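Side-chain contact in amphiphysin (Drosophila melanogaster, PDB 1URU), which probably binds curved membranes through its crescent-shaped BAR domain dimer and senses or promotes their curvature during endocytosis: residues 146-151 and 172-177. Sequence-based numbering, arbitrary orientation.
Sequences DGQRHS and REQLEE
Leu175 makes the apolar part of this contact, pushing one methyl between the side chains of Gln148 and Arg149. The leucine's chi1 of 174° sets CG opposite the backbone N and carries CD1 across to the facing helix, where it lies 3.7 Å from the backbone C of Gln148 and equally close to N of Arg149. The methyl therefore rests against the peptide link joining those two residues. Gln148 adds its CB, 3.8 Å from Leu175 CD1, while Arg149 crosses the leucine obliquely, touching CD1 with CG at 4.1 Å before its chain bends away. Leu175 also packs on Phe152, one turn further along the helix that carries Gln148.

The two segments belong to the long helices 92-156 and 172-239 of the BAR domain coiled coil, near one end of the elongated chain; the centre of the contact lies about 40 Å from the centre of the chain. Helix 92-156 ends soon after the contact, and a largely non-helical connection leads back into helix 172-239, so the two run roughly antiparallel; the axes of the short segments make an angle of 153° and approach to 9.6 Å.

Polar groups meet more loosely. The Gln148 chain, extended beyond CG, reaches over toward the start of the other helix, and its OE1 stops 3.8 Å from the carbonyl O of Gln174, beyond close contact and, between two acceptors, without a proton to bond them. The amide carbon CD of Gln174 is 4.2 Å from that same Gln148 OE1.

Charges sit further apart: Arg149 NH2 lies 5.8 Å from Glu176 OE2, but any attraction is probably weak, since Glu176 already forms a salt bridge through OE1 with Arg179 and the like-charged Arg172 is also nearby.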
ATOM      1  N   ASP A 146     -14.537 -53.223   1.296  1.00 82.20           N
ATOM      2  CA  ASP A 146     -14.383 -53.966   2.553  1.00 82.77           C
ATOM      3  C   ASP A 146     -15.777 -54.290   3.117  1.00 83.38           C
ATOM      4  O   ASP A 146     -15.973 -55.335   3.732  1.00 83.57           O
ATOM      5  CB  ASP A 146     -13.536 -53.185   3.597  1.00 82.71           C
ATOM      6  CG  ASP A 146     -12.013 -53.473   3.494  1.00 82.90           C
ATOM      7  OD1 ASP A 146     -11.614 -54.617   3.165  1.00 83.62           O
ATOM      8  OD2 ASP A 146     -11.133 -52.616   3.746  1.00 82.33           O
ATOM      9  N   GLY A 147     -16.746 -53.406   2.876  1.00 84.01           N
ATOM     10  CA  GLY A 147     -18.111 -53.609   3.333  1.00 84.43           C
ATOM     11  C   GLY A 147     -18.821 -54.743   2.611  1.00 84.99           C
ATOM     12  O   GLY A 147     -19.876 -55.189   3.064  1.00 85.23           O
ATOM     13  N   GLN A 148     -18.256 -55.190   1.484  1.00 85.51           N
ATOM     14  CA  GLN A 148     -18.776 -56.325   0.708  1.00 85.73           C
ATOM     15  C   GLN A 148     -17.931 -57.589   0.853  1.00 86.28           C
ATOM     16  O   GLN A 148     -18.431 -58.677   0.581  1.00 85.87           O
ATOM     17  CB  GLN A 148     -18.882 -55.956  -0.767  1.00 85.49           C
ATOM     18  CG  GLN A 148     -20.001 -54.999  -1.043  1.00 85.46           C
ATOM     19  CD  GLN A 148     -20.160 -54.718  -2.510  1.00 85.91           C
ATOM     20  OE1 GLN A 148     -20.474 -55.620  -3.283  1.00 86.85           O
ATOM     21  NE2 GLN A 148     -19.950 -53.467  -2.905  1.00 86.08           N
ATOM     22  N   ARG A 149     -16.663 -57.436   1.254  1.00 87.13           N
ATOM     23  CA  ARG A 149     -15.794 -58.563   1.614  1.00 88.07           C
ATOM     24  C   ARG A 149     -16.350 -59.230   2.865  1.00 88.68           C
ATOM     25  O   ARG A 149     -16.540 -60.437   2.895  1.00 89.05           O
ATOM     26  CB  ARG A 149     -14.355 -58.109   1.892  1.00 88.11           C
ATOM     27  CG  ARG A 149     -13.414 -58.191   0.688  1.00 89.49           C
ATOM     28  CD  ARG A 149     -12.289 -59.243   0.796  1.00 91.64           C
ATOM     29  NE  ARG A 149     -12.203 -60.104  -0.401  1.00 92.97           N
ATOM     30  CZ  ARG A 149     -11.718 -61.359  -0.429  1.00 93.66           C
ATOM     31  NH1 ARG A 149     -11.237 -61.950   0.670  1.00 93.94           N
ATOM     32  NH2 ARG A 149     -11.708 -62.029  -1.580  1.00 93.71           N
ATOM     33  N   HIS A 150     -16.577 -58.422   3.898  1.00 89.46           N
ATOM     34  CA  HIS A 150     -17.342 -58.818   5.092  1.00 89.91           C
ATOM     35  C   HIS A 150     -18.707 -59.433   4.691  1.00 89.86           C
ATOM     36  O   HIS A 150     -18.932 -60.625   4.923  1.00 90.08           O
ATOM     37  CB  HIS A 150     -17.462 -57.599   6.056  1.00 90.17           C
ATOM     38  CG  HIS A 150     -18.629 -57.640   7.006  1.00 91.31           C
ATOM     39  ND1 HIS A 150     -19.182 -58.811   7.485  1.00 92.15           N
ATOM     40  CD2 HIS A 150     -19.329 -56.633   7.586  1.00 92.50           C
ATOM     41  CE1 HIS A 150     -20.188 -58.526   8.295  1.00 92.74           C
ATOM     42  NE2 HIS A 150     -20.298 -57.211   8.375  1.00 93.02           N
ATOM     43  N   SER A 151     -19.583 -58.640   4.066  1.00 89.68           N
ATOM     44  CA  SER A 151     -20.930 -59.091   3.654  1.00 89.44           C
ATOM     45  C   SER A 151     -20.944 -60.418   2.870  1.00 89.55           C
ATOM     46  O   SER A 151     -21.863 -61.224   3.043  1.00 89.60           O
ATOM     47  CB  SER A 151     -21.627 -57.991   2.829  1.00 89.36           C
ATOM     48  OG  SER A 151     -22.728 -58.492   2.090  1.00 88.98           O
ATOM     49  N   ARG A 172     -20.956 -62.017  -6.007  1.00 79.95           N
ATOM     50  CA  ARG A 172     -19.509 -62.145  -6.217  1.00 79.16           C
ATOM     51  C   ARG A 172     -19.043 -61.312  -7.417  1.00 79.14           C
ATOM     52  O   ARG A 172     -17.926 -60.813  -7.405  1.00 79.04           O
ATOM     53  CB  ARG A 172     -19.125 -63.620  -6.447  1.00 78.86           C
ATOM     54  CG  ARG A 172     -17.631 -63.893  -6.718  1.00 77.15           C
ATOM     55  CD  ARG A 172     -17.301 -65.231  -7.419  1.00 74.18           C
ATOM     56  NE  ARG A 172     -17.584 -66.440  -6.630  1.00 72.88           N
ATOM     57  CZ  ARG A 172     -17.015 -66.789  -5.454  1.00 71.18           C
ATOM     58  NH1 ARG A 172     -16.114 -66.020  -4.845  1.00 70.39           N
ATOM     59  NH2 ARG A 172     -17.372 -67.931  -4.866  1.00 69.91           N
ATOM     60  N   GLU A 173     -19.881 -61.171  -8.449  1.00 79.03           N
ATOM     61  CA  GLU A 173     -19.544 -60.332  -9.605  1.00 79.06           C
ATOM     62  C   GLU A 173     -19.509 -58.869  -9.197  1.00 78.57           C
ATOM     63  O   GLU A 173     -18.782 -58.065  -9.784  1.00 78.32           O
ATOM     64  CB  GLU A 173     -20.575 -60.463 -10.723  1.00 79.28           C
ATOM     65  CG  GLU A 173     -20.825 -61.868 -11.255  1.00 81.03           C
ATOM     66  CD  GLU A 173     -22.246 -62.021 -11.800  1.00 83.17           C
ATOM     67  OE1 GLU A 173     -22.862 -60.978 -12.170  1.00 83.87           O
ATOM     68  OE2 GLU A 173     -22.752 -63.172 -11.854  1.00 83.25           O
ATOM     69  N   GLN A 174     -20.336 -58.544  -8.208  1.00 78.12           N
ATOM     70  CA  GLN A 174     -20.493 -57.185  -7.701  1.00 77.94           C
ATOM     71  C   GLN A 174     -19.328 -56.781  -6.784  1.00 77.26           C
ATOM     72  O   GLN A 174     -18.928 -55.614  -6.753  1.00 77.62           O
ATOM     73  CB  GLN A 174     -21.825 -57.089  -6.951  1.00 78.29           C
ATOM     74  CG  GLN A 174     -22.557 -55.744  -7.049  1.00 79.10           C
ATOM     75  CD  GLN A 174     -23.654 -55.613  -5.983  1.00 80.43           C
ATOM     76  OE1 GLN A 174     -23.998 -54.497  -5.568  1.00 81.63           O
ATOM     77  NE2 GLN A 174     -24.193 -56.753  -5.533  1.00 79.80           N
ATOM     78  N   LEU A 175     -18.800 -57.749  -6.037  1.00 76.34           N
ATOM     79  CA  LEU A 175     -17.584 -57.576  -5.237  1.00 75.33           C
ATOM     80  C   LEU A 175     -16.372 -57.301  -6.130  1.00 74.62           C
ATOM     81  O   LEU A 175     -15.545 -56.446  -5.819  1.00 75.15           O
ATOM     82  CB  LEU A 175     -17.332 -58.843  -4.417  1.00 75.29           C
ATOM     83  CG  LEU A 175     -16.054 -58.973  -3.589  1.00 75.09           C
ATOM     84  CD1 LEU A 175     -16.179 -58.162  -2.305  1.00 75.34           C
ATOM     85  CD2 LEU A 175     -15.782 -60.429  -3.273  1.00 74.48           C
ATOM     86  N   GLU A 176     -16.264 -58.019  -7.239  1.00 73.28           N
ATOM     87  CA  GLU A 176     -15.174 -57.788  -8.170  1.00 72.53           C
ATOM     88  C   GLU A 176     -15.320 -56.459  -8.873  1.00 72.52           C
ATOM     89  O   GLU A 176     -14.393 -56.011  -9.516  1.00 73.07           O
ATOM     90  CB  GLU A 176     -15.088 -58.893  -9.228  1.00 72.24           C
ATOM     91  CG  GLU A 176     -14.905 -60.310  -8.684  1.00 71.01           C
ATOM     92  CD  GLU A 176     -13.647 -60.488  -7.850  1.00 69.11           C
ATOM     93  OE1 GLU A 176     -12.681 -59.698  -8.025  1.00 67.17           O
ATOM     94  OE2 GLU A 176     -13.639 -61.425  -7.019  1.00 66.36           O
ATOM     95  N   GLU A 177     -16.494 -55.848  -8.803  1.00 72.50           N
ATOM     96  CA  GLU A 177     -16.653 -54.497  -9.308  1.00 72.34           C
ATOM     97  C   GLU A 177     -16.026 -53.518  -8.335  1.00 71.21           C
ATOM     98  O   GLU A 177     -15.275 -52.649  -8.737  1.00 70.58           O
ATOM     99  CB  GLU A 177     -18.124 -54.126  -9.510  1.00 72.93           C
ATOM    100  CG  GLU A 177     -18.902 -55.016 -10.466  1.00 76.06           C
ATOM    101  CD  GLU A 177     -18.352 -55.050 -11.889  1.00 80.44           C
ATOM    102  OE1 GLU A 177     -17.424 -54.253 -12.240  1.00 81.99           O
ATOM    103  OE2 GLU A 177     -18.877 -55.892 -12.664  1.00 83.24           O
TER